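Local structure of acetyltransferase, GNAT family (Enterococcus faecalis, 1U6M) at residues K146-L151 / H184-V189; W113-I118 / D135-V140; E27-E32 / D99-I104; E37-L42 / E89-H94. The protein probably acts as an acyltransferase of the GNAT family, moving an acyl group such as acetyl from a donor to an acceptor. All blocks are in the same frame, centred on the assembly; numbering follows the deposited sequence.

Contact 1: residues K146-L151 / H184-V189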
loop_
_atom_site.group_PDB
_atom_site.type_symbol
_atom_site.label_atom_id
_atom_site.label_comp_id
_atom_site.label_asym_id
_atom_site.label_seq_id
_atom_site.Cartn_x
_atom_site.Cartn_y
_atom_site.Cartn_z
ATOM N N LYS A 146 -8.340 -11.247 -11.174
ATOM C CA LYS A 146 -8.522 -11.861 -9.876
ATOM C C LYS A 146 -10.023 -11.870 -9.498
ATOM O O LYS A 146 -10.772 -10.979 -9.864
ATOM C CB LYS A 146 -7.607 -11.178 -8.846
ATOM C CG LYS A 146 -6.086 -11.331 -9.136
ATOM C CD LYS A 146 -5.676 -12.775 -8.851
ATOM C CE LYS A 146 -4.183 -13.142 -9.097
ATOM N NZ LYS A 146 -3.786 -13.093 -10.548
ATOM N N GLN A 147 -10.463 -12.905 -8.785
ATOM C CA GLN A 147 -11.860 -13.045 -8.371
ATOM C C GLN A 147 -12.062 -12.776 -6.895
ATOM O O GLN A 147 -13.180 -12.887 -6.405
ATOM C CB GLN A 147 -12.381 -14.458 -8.657
ATOM C CG GLN A 147 -12.731 -14.715 -10.096
ATOM C CD GLN A 147 -12.097 -15.994 -10.553
ATOM O OE1 GLN A 147 -12.458 -17.086 -10.086
ATOM N NE2 GLN A 147 -11.112 -15.874 -11.444
ATOM N N ALA A 148 -10.977 -12.463 -6.197
ATOM C CA ALA A 148 -11.032 -12.089 -4.805
ATOM C C ALA A 148 -10.098 -10.866 -4.592
ATOM O O ALA A 148 -9.066 -10.713 -5.258
ATOM C CB ALA A 148 -10.683 -13.245 -3.935
ATOM N N LEU A 149 -10.527 -9.965 -3.717
ATOM C CA LEU A 149 -9.786 -8.772 -3.357
ATOM C C LEU A 149 -9.528 -9.082 -1.897
ATOM O O LEU A 149 -10.502 -9.392 -1.202
ATOM C CB LEU A 149 -10.717 -7.617 -3.454
ATOM C CG LEU A 149 -10.410 -6.175 -3.764
ATOM C CD1 LEU A 149 -11.673 -5.359 -3.525
ATOM C CD2 LEU A 149 -9.252 -5.667 -2.922
ATOM N N GLY A 150 -8.282 -9.049 -1.409
ATOM C CA GLY A 150 -8.060 -9.423 0.002
ATOM C C GLY A 150 -7.295 -8.400 0.811
ATOM O O GLY A 150 -6.711 -7.499 0.235
ATOM N N LEU A 151 -7.305 -8.519 2.140
ATOM C CA LEU A 151 -6.674 -7.508 3.006
ATOM C C LEU A 151 -6.412 -8.089 4.387
ATOM O O LEU A 151 -6.991 -9.146 4.749
ATOM C CB LEU A 151 -7.522 -6.191 3.097
ATOM C CG LEU A 151 -8.964 -6.148 3.649
ATOM C CD1 LEU A 151 -8.977 -6.318 5.165
ATOM C CD2 LEU A 151 -9.663 -4.889 3.268
ATOM N N HIS A 184 -7.453 -11.925 8.013
ATOM C CA HIS A 184 -7.367 -11.793 6.569
ATOM C C HIS A 184 -8.783 -11.948 6.062
ATOM O O HIS A 184 -9.453 -12.921 6.407
ATOM C CB HIS A 184 -6.402 -12.795 5.941
ATOM C CG HIS A 184 -6.013 -12.469 4.529
ATOM N ND1 HIS A 184 -6.775 -12.845 3.436
ATOM C CD2 HIS A 184 -4.939 -11.811 4.027
ATOM C CE1 HIS A 184 -6.186 -12.430 2.323
ATOM N NE2 HIS A 184 -5.071 -11.802 2.653
ATOM N N MET A 185 -9.247 -10.941 5.305
ATOM C CA MET A 185 -10.594 -10.860 4.805
ATOM C C MET A 185 -10.563 -10.827 3.268
ATOM O O MET A 185 -9.585 -10.396 2.671
ATOM C CB MET A 185 -11.302 -9.624 5.358
ATOM C CG MET A 185 -11.261 -9.438 6.917
ATOM S SD MET A 185 -12.174 -7.938 7.487
ATOM C CE MET A 185 -13.857 -8.595 7.400
ATOM N N GLN A 186 -11.590 -11.348 2.615
ATOM C CA GLN A 186 -11.666 -11.275 1.164
ATOM C C GLN A 186 -13.039 -10.883 0.761
ATOM O O GLN A 186 -13.989 -11.113 1.480
ATOM C CB GLN A 186 -11.340 -12.609 0.518
ATOM C CG GLN A 186 -9.919 -13.042 0.771
ATOM C CD GLN A 186 -9.502 -14.215 -0.072
ATOM O OE1 GLN A 186 -8.346 -14.342 -0.413
ATOM N NE2 GLN A 186 -10.452 -15.064 -0.420
ATOM N N LYS A 187 -13.142 -10.301 -0.410
ATOM C CA LYS A 187 -14.404 -9.944 -0.979
ATOM C C LYS A 187 -14.386 -10.497 -2.372
ATOM O O LYS A 187 -13.431 -10.302 -3.090
ATOM C CB LYS A 187 -14.511 -8.424 -1.034
ATOM C CG LYS A 187 -15.704 -7.963 -1.757
ATOM C CD LYS A 187 -15.776 -6.463 -1.871
ATOM C CE LYS A 187 -17.065 -6.097 -2.656
ATOM N NZ LYS A 187 -17.112 -4.681 -2.663
ATOM N N GLU A 188 -15.444 -11.184 -2.756
ATOM C CA GLU A 188 -15.552 -11.737 -4.103
ATOM C C GLU A 188 -15.749 -10.646 -5.178
ATOM O O GLU A 188 -16.405 -9.628 -4.958
ATOM C CB GLU A 188 -16.670 -12.790 -4.165
ATOM C CG GLU A 188 -16.340 -14.143 -3.487
ATOM C CD GLU A 188 -17.552 -15.152 -3.480
ATOM O OE1 GLU A 188 -18.633 -14.820 -4.078
ATOM O OE2 GLU A 188 -17.405 -16.269 -2.875
ATOM N N VAL A 189 -15.175 -10.895 -6.345
ATOM C CA VAL A 189 -15.120 -9.919 -7.423
ATOM C C VAL A 189 -15.657 -10.558 -8.731
ATOM O O VAL A 189 -15.421 -11.731 -8.977
ATOM C CB VAL A 189 -13.640 -9.354 -7.524
ATOM C CG1 VAL A 189 -13.381 -8.630 -8.808
ATOM C CG2 VAL A 189 -13.325 -8.462 -6.316
#

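Contact 2: residues W113-I118 / D135-V140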
loop_
_atom_site.group_PDB
_atom_site.type_symbol
_atom_site.label_atom_id
_atom_site.label_comp_id
_atom_site.label_asym_id
_atom_site.label_seq_id
_atom_site.Cartn_x
_atom_site.Cartn_y
_atom_site.Cartn_z
ATOM N N TRP A 113 -6.275 -10.339 -5.421
ATOM C CA TRP A 113 -5.603 -9.052 -5.564
ATOM C C TRP A 113 -5.489 -8.485 -4.136
ATOM O O TRP A 113 -6.499 -8.320 -3.432
ATOM C CB TRP A 113 -6.392 -8.142 -6.441
ATOM C CG TRP A 113 -5.659 -6.862 -6.867
ATOM C CD1 TRP A 113 -4.947 -6.666 -8.013
ATOM C CD2 TRP A 113 -5.614 -5.603 -6.152
ATOM N NE1 TRP A 113 -4.456 -5.372 -8.060
ATOM C CE2 TRP A 113 -4.846 -4.707 -6.929
ATOM C CE3 TRP A 113 -6.133 -5.162 -4.925
ATOM C CZ2 TRP A 113 -4.609 -3.380 -6.527
ATOM C CZ3 TRP A 113 -5.892 -3.833 -4.514
ATOM C CH2 TRP A 113 -5.146 -2.966 -5.306
ATOM N N TYR A 114 -4.260 -8.334 -3.654
ATOM C CA TYR A 114 -4.067 -7.965 -2.273
ATOM C C TYR A 114 -3.963 -6.427 -2.063
ATOM O O TYR A 114 -3.147 -5.750 -2.726
ATOM C CB TYR A 114 -2.818 -8.625 -1.724
ATOM C CG TYR A 114 -2.543 -8.233 -0.282
ATOM C CD1 TYR A 114 -1.431 -7.435 0.053
ATOM C CD2 TYR A 114 -3.388 -8.631 0.747
ATOM C CE1 TYR A 114 -1.170 -7.085 1.388
ATOM C CE2 TYR A 114 -3.120 -8.252 2.102
ATOM C CZ TYR A 114 -2.025 -7.489 2.385
ATOM O OH TYR A 114 -1.778 -7.107 3.692
ATOM N N LEU A 115 -4.793 -5.898 -1.152
ATOM C CA LEU A 115 -4.752 -4.488 -0.786
ATOM C C LEU A 115 -3.688 -4.291 0.269
ATOM O O LEU A 115 -3.862 -4.664 1.407
ATOM C CB LEU A 115 -6.111 -3.967 -0.301
ATOM C CG LEU A 115 -6.166 -2.560 0.368
ATOM C CD1 LEU A 115 -5.702 -1.520 -0.574
ATOM C CD2 LEU A 115 -7.611 -2.216 0.961
ATOM N N ASP A 116 -2.584 -3.672 -0.134
ATOM C CA ASP A 116 -1.456 -3.374 0.731
ATOM C C ASP A 116 -1.758 -2.175 1.656
ATOM O O ASP A 116 -1.592 -2.245 2.852
ATOM C CB ASP A 116 -0.265 -3.039 -0.174
ATOM C CG ASP A 116 1.021 -2.886 0.595
ATOM O OD1 ASP A 116 1.971 -3.648 0.340
ATOM O OD2 ASP A 116 1.101 -2.027 1.477
ATOM N N THR A 117 -2.191 -1.046 1.068
ATOM C CA THR A 117 -2.465 0.096 1.862
ATOM C C THR A 117 -3.456 1.083 1.265
ATOM O O THR A 117 -3.485 1.308 0.062
ATOM C CB THR A 117 -1.161 0.810 2.360
ATOM O OG1 THR A 117 -1.585 1.693 3.416
ATOM C CG2 THR A 117 -0.579 1.742 1.369
ATOM N N ILE A 118 -4.277 1.679 2.128
ATOM C CA ILE A 118 -5.023 2.900 1.751
ATOM C C ILE A 118 -4.512 4.005 2.660
ATOM O O ILE A 118 -4.559 3.870 3.880
ATOM C CB ILE A 118 -6.589 2.737 1.880
ATOM C CG1 ILE A 118 -7.128 1.842 0.741
ATOM C CG2 ILE A 118 -7.248 4.122 1.910
ATOM C CD1 ILE A 118 -8.458 1.272 0.991
ATOM N N ASP A 135 -14.068 1.655 -2.364
ATOM C CA ASP A 135 -15.159 1.380 -3.313
ATOM C C ASP A 135 -14.696 1.138 -4.768
ATOM O O ASP A 135 -15.420 0.523 -5.547
ATOM C CB ASP A 135 -16.202 2.538 -3.341
ATOM C CG ASP A 135 -17.056 2.599 -2.083
ATOM O OD1 ASP A 135 -17.069 1.644 -1.268
ATOM O OD2 ASP A 135 -17.734 3.637 -1.893
ATOM N N ALA A 136 -13.553 1.703 -5.142
ATOM C CA ALA A 136 -13.041 1.711 -6.519
ATOM C C ALA A 136 -12.211 0.496 -6.792
ATOM O O ALA A 136 -11.813 0.262 -7.913
ATOM C CB ALA A 136 -12.138 2.957 -6.747
ATOM N N LEU A 137 -11.921 -0.267 -5.756
ATOM C CA LEU A 137 -10.954 -1.347 -5.871
ATOM C C LEU A 137 -11.428 -2.647 -6.549
ATOM O O LEU A 137 -10.590 -3.332 -7.107
ATOM C CB LEU A 137 -10.335 -1.648 -4.496
ATOM C CG LEU A 137 -9.245 -0.636 -4.032
ATOM C CD1 LEU A 137 -8.681 -1.033 -2.710
ATOM C CD2 LEU A 137 -8.114 -0.391 -5.121
ATOM N N PRO A 138 -12.734 -3.035 -6.465
ATOM C CA PRO A 138 -13.193 -4.240 -7.192
ATOM C C PRO A 138 -12.884 -4.236 -8.677
ATOM O O PRO A 138 -12.474 -5.234 -9.214
ATOM C CB PRO A 138 -14.724 -4.220 -6.974
ATOM C CG PRO A 138 -14.828 -3.620 -5.598
ATOM C CD PRO A 138 -13.849 -2.455 -5.698
ATOM N N GLU A 139 -13.088 -3.129 -9.335
ATOM C CA GLU A 139 -12.733 -3.008 -10.752
ATOM C C GLU A 139 -11.221 -3.208 -11.041
ATOM O O GLU A 139 -10.826 -3.797 -12.082
ATOM C CB GLU A 139 -13.240 -1.662 -11.251
ATOM C CG GLU A 139 -14.778 -1.368 -10.819
ATOM C CD GLU A 139 -15.013 -0.599 -9.426
ATOM O OE1 GLU A 139 -14.968 -1.211 -8.310
ATOM O OE2 GLU A 139 -15.331 0.621 -9.450
ATOM N N VAL A 140 -10.385 -2.732 -10.110
ATOM C CA VAL A 140 -8.961 -3.003 -10.143
ATOM C C VAL A 140 -8.649 -4.521 -9.987
ATOM O O VAL A 140 -7.957 -5.059 -10.801
ATOM C CB VAL A 140 -8.168 -2.161 -9.105
ATOM C CG1 VAL A 140 -6.684 -2.498 -9.219
ATOM C CG2 VAL A 140 -8.396 -0.695 -9.385
#

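Contact 3: residues E27-E32 / D99-I104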
loop_
_atom_site.group_PDB
_atom_site.type_symbol
_atom_site.label_atom_id
_atom_site.label_comp_id
_atom_site.label_asym_id
_atom_site.label_seq_id
_atom_site.Cartn_x
_atom_site.Cartn_y
_atom_site.Cartn_z
ATOM N N GLU A 27 8.593 2.243 12.532
ATOM C CA GLU A 27 9.830 2.583 13.224
ATOM C C GLU A 27 11.012 1.812 12.629
ATOM O O GLU A 27 11.772 1.116 13.312
ATOM C CB GLU A 27 9.684 2.354 14.732
ATOM C CG GLU A 27 8.446 3.011 15.356
ATOM C CD GLU A 27 8.352 2.744 16.856
ATOM O OE1 GLU A 27 7.502 1.905 17.272
ATOM O OE2 GLU A 27 9.159 3.362 17.607
ATOM N N LEU A 28 11.147 1.944 11.327
ATOM C CA LEU A 28 12.153 1.262 10.583
ATOM C C LEU A 28 13.462 1.887 11.000
ATOM O O LEU A 28 13.558 3.120 11.130
ATOM C CB LEU A 28 11.873 1.384 9.093
ATOM C CG LEU A 28 11.541 0.075 8.328
ATOM C CD1 LEU A 28 10.748 -1.038 9.052
ATOM C CD2 LEU A 28 10.915 0.393 7.010
ATOM N N PRO A 29 14.477 1.032 11.294
ATOM C CA PRO A 29 15.775 1.580 11.732
ATOM C C PRO A 29 16.471 2.439 10.691
ATOM O O PRO A 29 17.272 3.269 11.078
ATOM C CB PRO A 29 16.597 0.314 12.078
ATOM C CG PRO A 29 15.514 -0.738 12.372
ATOM C CD PRO A 29 14.478 -0.453 11.316
ATOM N N ILE A 30 16.195 2.257 9.401
ATOM C CA ILE A 30 16.796 3.110 8.376
ATOM C C ILE A 30 16.503 4.632 8.568
ATOM O O ILE A 30 17.202 5.463 8.050
ATOM C CB ILE A 30 16.395 2.674 6.925
ATOM C CG1 ILE A 30 17.316 3.325 5.876
ATOM C CG2 ILE A 30 14.856 2.856 6.617
ATOM C CD1 ILE A 30 18.744 2.725 5.885
ATOM N N LEU A 31 15.443 4.965 9.288
ATOM C CA LEU A 31 15.079 6.344 9.471
ATOM C C LEU A 31 16.012 7.040 10.465
ATOM O O LEU A 31 16.046 8.257 10.483
ATOM C CB LEU A 31 13.616 6.472 9.906
ATOM C CG LEU A 31 12.595 5.838 8.947
ATOM C CD1 LEU A 31 11.261 5.778 9.585
ATOM C CD2 LEU A 31 12.521 6.518 7.575
ATOM N N GLU A 32 16.766 6.276 11.271
ATOM C CA GLU A 32 17.811 6.838 12.168
ATOM C C GLU A 32 19.095 7.186 11.435
ATOM O O GLU A 32 19.922 7.907 11.983
ATOM C CB GLU A 32 18.212 5.914 13.348
ATOM C CG GLU A 32 17.199 4.915 13.932
ATOM C CD GLU A 32 15.850 5.521 14.308
ATOM O OE1 GLU A 32 14.927 4.726 14.648
ATOM O OE2 GLU A 32 15.709 6.774 14.253
ATOM N N ASP A 99 20.582 -4.511 2.008
ATOM C CA ASP A 99 19.796 -5.355 2.892
ATOM C C ASP A 99 19.173 -4.612 4.103
ATOM O O ASP A 99 19.090 -5.133 5.210
ATOM C CB ASP A 99 20.665 -6.526 3.323
ATOM C CG ASP A 99 21.752 -6.133 4.327
ATOM O OD1 ASP A 99 22.310 -5.012 4.324
ATOM O OD2 ASP A 99 22.021 -6.966 5.188
ATOM N N VAL A 100 18.793 -3.352 3.875
ATOM C CA VAL A 100 17.948 -2.559 4.805
ATOM C C VAL A 100 16.703 -3.408 5.165
ATOM O O VAL A 100 16.098 -4.032 4.282
ATOM C CB VAL A 100 17.533 -1.224 4.090
ATOM C CG1 VAL A 100 16.866 -1.522 2.759
ATOM C CG2 VAL A 100 16.623 -0.333 4.956
ATOM N N ARG A 101 16.317 -3.418 6.430
ATOM C CA ARG A 101 15.119 -4.082 6.890
ATOM C C ARG A 101 13.876 -3.293 6.403
ATOM O O ARG A 101 13.766 -2.095 6.638
ATOM C CB ARG A 101 15.078 -4.168 8.440
ATOM C CG ARG A 101 16.414 -4.424 9.108
ATOM C CD ARG A 101 16.302 -4.471 10.678
ATOM N NE ARG A 101 15.437 -5.587 11.006
ATOM C CZ ARG A 101 15.859 -6.739 11.501
ATOM N NH1 ARG A 101 17.141 -6.932 11.817
ATOM N NH2 ARG A 101 14.977 -7.705 11.646
ATOM N N LEU A 102 12.949 -3.996 5.760
ATOM C CA LEU A 102 11.765 -3.425 5.137
ATOM C C LEU A 102 10.568 -4.198 5.661
ATOM O O LEU A 102 10.382 -4.313 6.871
ATOM C CB LEU A 102 11.866 -3.473 3.602
ATOM C CG LEU A 102 12.909 -2.517 2.987
ATOM C CD1 LEU A 102 13.045 -2.574 1.427
ATOM C CD2 LEU A 102 12.775 -1.035 3.528
ATOM N N PHE A 103 9.740 -4.732 4.782
ATOM C CA PHE A 103 8.578 -5.539 5.244
ATOM C C PHE A 103 8.841 -7.022 5.231
ATOM O O PHE A 103 9.479 -7.557 4.326
ATOM C CB PHE A 103 7.340 -5.251 4.381
ATOM C CG PHE A 103 7.105 -3.796 4.127
ATOM C CD1 PHE A 103 7.837 -3.123 3.150
ATOM C CD2 PHE A 103 6.142 -3.098 4.840
ATOM C CE1 PHE A 103 7.633 -1.786 2.903
ATOM C CE2 PHE A 103 5.915 -1.750 4.569
ATOM C CZ PHE A 103 6.677 -1.096 3.611
ATOM N N ILE A 104 8.285 -7.696 6.208
ATOM C CA ILE A 104 8.136 -9.147 6.124
ATOM C C ILE A 104 7.022 -9.471 5.114
ATOM O O ILE A 104 5.929 -8.930 5.190
ATOM C CB ILE A 104 7.966 -9.774 7.514
ATOM C CG1 ILE A 104 9.071 -9.228 8.452
ATOM C CG2 ILE A 104 8.079 -11.287 7.429
ATOM C CD1 ILE A 104 9.067 -9.822 9.843
HETATM O O HOH W 1 15.214 -0.354 8.168
#

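Contact 4: residues E37-L42 / E89-H94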
loop_
_atom_site.group_PDB
_atom_site.type_symbol
_atom_site.label_atom_id
_atom_site.label_comp_id
_atom_site.label_asym_id
_atom_site.label_seq_id
_atom_site.Cartn_x
_atom_site.Cartn_y
_atom_site.Cartn_z
ATOM N N GLU A 37 14.264 13.928 4.121
ATOM C CA GLU A 37 14.354 14.417 2.769
ATOM C C GLU A 37 14.938 13.370 1.865
ATOM O O GLU A 37 14.450 13.210 0.740
ATOM C CB GLU A 37 15.176 15.717 2.677
ATOM C CG GLU A 37 15.218 16.258 1.241
ATOM C CD GLU A 37 16.162 17.449 0.994
ATOM O OE1 GLU A 37 16.237 17.886 -0.194
ATOM O OE2 GLU A 37 16.816 17.944 1.963
ATOM N N GLN A 38 15.977 12.670 2.337
ATOM C CA GLN A 38 16.693 11.656 1.517
ATOM C C GLN A 38 15.836 10.417 1.377
ATOM O O GLN A 38 15.832 9.826 0.332
ATOM C CB GLN A 38 18.088 11.236 2.063
ATOM C CG GLN A 38 19.057 12.375 2.386
ATOM C CD GLN A 38 20.326 11.940 3.187
ATOM O OE1 GLN A 38 20.277 11.215 4.239
ATOM N NE2 GLN A 38 21.461 12.431 2.711
ATOM N N MET A 39 15.151 10.028 2.447
ATOM C CA MET A 39 14.220 8.912 2.369
ATOM C C MET A 39 13.108 9.174 1.320
ATOM O O MET A 39 12.788 8.288 0.545
ATOM C CB MET A 39 13.658 8.447 3.727
ATOM C CG MET A 39 12.955 7.026 3.652
ATOM S SD MET A 39 14.024 5.518 3.353
ATOM C CE MET A 39 14.933 5.761 4.799
ATOM N N ILE A 40 12.576 10.394 1.272
ATOM C CA ILE A 40 11.545 10.764 0.311
ATOM C C ILE A 40 12.101 10.635 -1.100
ATOM O O ILE A 40 11.455 9.991 -1.946
ATOM C CB ILE A 40 10.926 12.142 0.665
ATOM C CG1 ILE A 40 10.097 11.991 1.951
ATOM C CG2 ILE A 40 10.097 12.709 -0.487
ATOM C CD1 ILE A 40 9.459 13.274 2.486
ATOM N N ASP A 41 13.307 11.144 -1.353
ATOM C CA ASP A 41 13.946 10.997 -2.671
ATOM C C ASP A 41 14.171 9.541 -3.128
ATOM O O ASP A 41 13.995 9.199 -4.293
ATOM C CB ASP A 41 15.282 11.789 -2.717
ATOM C CG ASP A 41 15.058 13.354 -2.826
ATOM O OD1 ASP A 41 14.423 13.963 -1.938
ATOM O OD2 ASP A 41 15.505 13.992 -3.796
ATOM N N LEU A 42 14.532 8.676 -2.188
ATOM C CA LEU A 42 14.816 7.284 -2.461
ATOM C C LEU A 42 13.502 6.571 -2.821
ATOM O O LEU A 42 13.419 5.915 -3.840
ATOM C CB LEU A 42 15.446 6.654 -1.199
ATOM C CG LEU A 42 16.900 7.066 -0.852
ATOM C CD1 LEU A 42 17.340 6.555 0.583
ATOM C CD2 LEU A 42 17.933 6.635 -1.912
ATOM N N GLU A 89 17.583 -1.902 -5.086
ATOM C CA GLU A 89 18.326 -1.438 -6.228
ATOM C C GLU A 89 18.654 0.039 -6.156
ATOM O O GLU A 89 19.776 0.434 -6.452
ATOM C CB GLU A 89 17.530 -1.676 -7.517
ATOM C CG GLU A 89 17.537 -3.102 -8.070
ATOM C CD GLU A 89 16.804 -3.172 -9.444
ATOM O OE1 GLU A 89 17.259 -2.429 -10.423
ATOM O OE2 GLU A 89 15.756 -3.931 -9.504
ATOM N N VAL A 90 17.662 0.853 -5.800
ATOM C CA VAL A 90 17.813 2.286 -5.580
ATOM C C VAL A 90 18.799 2.547 -4.437
ATOM O O VAL A 90 19.679 3.396 -4.594
ATOM C CB VAL A 90 16.407 2.982 -5.314
ATOM C CG1 VAL A 90 16.540 4.329 -4.685
ATOM C CG2 VAL A 90 15.527 2.954 -6.563
ATOM N N PHE A 91 18.644 1.889 -3.288
ATOM C CA PHE A 91 19.697 1.907 -2.223
ATOM C C PHE A 91 21.121 1.594 -2.715
ATOM O O PHE A 91 22.042 2.349 -2.458
ATOM C CB PHE A 91 19.364 0.952 -1.063
ATOM C CG PHE A 91 18.466 1.549 -0.034
ATOM C CD1 PHE A 91 17.263 2.161 -0.405
ATOM C CD2 PHE A 91 18.828 1.542 1.293
ATOM C CE1 PHE A 91 16.429 2.748 0.536
ATOM C CE2 PHE A 91 18.003 2.133 2.263
ATOM C CZ PHE A 91 16.776 2.729 1.862
ATOM N N LYS A 92 21.310 0.499 -3.426
ATOM C CA LYS A 92 22.645 0.173 -3.978
ATOM C C LYS A 92 23.250 1.269 -4.904
ATOM O O LYS A 92 24.382 1.673 -4.736
ATOM C CB LYS A 92 22.594 -1.172 -4.674
ATOM C CG LYS A 92 23.837 -1.528 -5.478
ATOM C CD LYS A 92 24.125 -3.005 -5.316
ATOM C CE LYS A 92 24.955 -3.548 -6.483
ATOM N NZ LYS A 92 24.874 -5.034 -6.375
ATOM N N LYS A 93 22.460 1.762 -5.855
ATOM C CA LYS A 93 22.776 2.946 -6.638
ATOM C C LYS A 93 23.271 4.163 -5.844
ATOM O O LYS A 93 24.115 4.899 -6.340
ATOM C CB LYS A 93 21.546 3.365 -7.454
ATOM C CG LYS A 93 21.342 2.544 -8.661
ATOM C CD LYS A 93 20.420 3.278 -9.587
ATOM C CE LYS A 93 20.043 2.339 -10.701
ATOM N NZ LYS A 93 19.026 2.975 -11.576
ATOM N N HIS A 94 22.734 4.364 -4.646
ATOM C CA HIS A 94 23.044 5.505 -3.769
ATOM C C HIS A 94 24.039 5.211 -2.633
ATOM O O HIS A 94 24.152 6.003 -1.686
ATOM C CB HIS A 94 21.725 6.093 -3.204
ATOM C CG HIS A 94 20.918 6.747 -4.281
ATOM N ND1 HIS A 94 21.022 8.093 -4.570
ATOM C CD2 HIS A 94 20.134 6.212 -5.250
ATOM C CE1 HIS A 94 20.302 8.361 -5.645
ATOM N NE2 HIS A 94 19.742 7.241 -6.064
#

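Contact 1: residues K146-L151 / H184-V189
The imidazole of His184 carries the carbonyl oxygen of Leu151 over one face: Leu151 O stands 3.4 Å from His184 CD2, displaced toward the rim of the ring. With CG anti to the backbone N (chi1 -165°), the ring turns back over the neighbouring strand, where CE1 also comes obliquely to 4.2 Å from Gly150 CA. His184 NE2 has a weak hydrogen bond to Glu112. The same Leu151 O accepts Met185 N at 2.9 Å, and Leu151 N returns a bond to Met185 O. Leu149 and Lys187 form the next hydrogen-bonded pair, with Leu149 N to Lys187 O at 3.0 Å and Lys187 N to Leu149 O at 2.9 Å. Beyond the paired strands Val189 N still bonds Gln147 O at 2.8 Å, though from well above the carbonyl plane. On the face bearing Leu149 and Leu151, Val189 CG2 packs on Leu149 CB at 4.0 Å, while Leu151 and Met185 lie side by side, CD1 against CB. Lys187 runs fully extended to end on Lys167 O. These antiparallel strands, 148-154 and 180-188, are neighbours in the C-terminal part of the GNAT sheet, where the last strand, 180-188, lies between 148-154 and 170-177.

Contact 2: residues W113-I118 / D135-V140
Trp113 and Val140 make the tightest meeting: Val140 CG1 comes to 3.5 Å from Trp113 CZ2, obliquely and offset toward the rim of the indole. Next to it Leu137 divides its two methyls. CD2 goes to the outer end of the six-membered ring, 3.9 Å from Trp113 CH2, and CD1 meets Leu115 CD1 at 3.7 Å, each pair of side chains crossing at about a right angle. Trp113 and Leu115 both leave the strand toward the helix; in Trp113, CG anti to the backbone N (chi1 -169°) sets where the indole lies. The packing slackens toward Ile118, whose CD1 is 4.4 Å from Leu137 CD1, and on the outer flank Asp135 and Glu139 are exposed. No hydrogen bond links the segments, so the join is wholly apolar. Around it, Leu149 of strand 148-154 touches both Trp113 and Leu137, and Ala72 of strand 67-76 meets Leu137 and Ile118; helix 137-142 thus covers one face of the sheet at strand 112-120, whose Asp116-Thr117 beta bulge opposite Val73 lies beside the packed residues.

Contact 3: residues E27-E32 / D99-I104
Ile30 and Val100 meet at about a right angle, with a single methyl doing the touching: Val100 CG2 lies 3.6 Å from Ile30 CB and also reaches CG1 and CD1. Val100 places this methyl anti to its backbone N, while CG1 takes the position between N and the carbonyl carbon (chi1 55°). Leu28 bears on the opposite backbone, its CG 3.5 Å from Arg101 O. The Leu28 and Leu102 side chains cross at about a right angle, CD2 to CD2 at 4.2 Å. At the outer margin the ring of Pro29 rests by CG on the aliphatic part of exposed Arg101, 4.2 Å from CD. A water bridges the two backbones, accepting from Ile30 N at 3.0 Å and donating to Arg101 O at 2.7 Å, so that carbonyl has a polar partner as well as the Leu28 contact. Residues 29-32 have helical angles, and Leu31 N bonds back to Leu28 O at 3.2 Å. Helix 85-93 flanks the site: Phe91 touches Ile30 and Val100, and Arg88 bonds Val100 O. The arrangement is a water-bridged meeting of two irregular loops, one following the first helix of the GNAT fold, a region that in relatives often borders the acceptor-substrate site.

Contact 4: residues E37-L42 / E89-H94
The backbone N of His94, whose ring receives Leu42 on one face, is held by two weak bonds at the end of its helix, 3.2 Å to Val90 O and 3.1 Å to Phe91 O. Val90 O also lies in plane at the edge of the imidazole. Leu42 CD2 makes a CH-pi contact over that ring, 4.2 Å from the centroid and 26° off the normal, the two side chains sliding past each other in opposite directions. The same methyl touches Val90 CG1 at 3.9 Å, and Val90 CG1 reaches on to Leu42 O at 3.6 Å. The other branch, Leu42 CD1, touches Phe91 CE1 at 3.9 Å, the two side chains crossing at about a right angle. Met39, bent at chi2 (69°), brings SD to the edge of the Phe91 ring, 4.2 Å from CZ. With no hydrogen bond between the segments, cohesion is dispersive and centres on Leu42; a polar tie nearby, His94 NE2 to Glu45 of helix 36-47, would probably stabilise a protonated imidazole.

In the fold
From the N terminus, the loop after helix 12-25 opens contact 3 and helix 36-47 then opens contact 4. Strands 59-64 and 67-76 follow before helix 85-93 closes contact 4, and the loop 99-104 closes contact 3, which therefore encloses it. The two lie about 13 Å apart between centres and meet where Ile30 and Leu31 pack on Met39, so the loops after helices 12-25 and 85-93 are joined to helices 36-47 and 85-93. Contact 2 comes next in series, from strand 112-120 to helix 137-142, and contact 1 last, between strands 148-154 and 180-188. These two touch through the sheet, where Trp113 probably bonds Ala148 and Gly150, on the opposite side of the chain's centre.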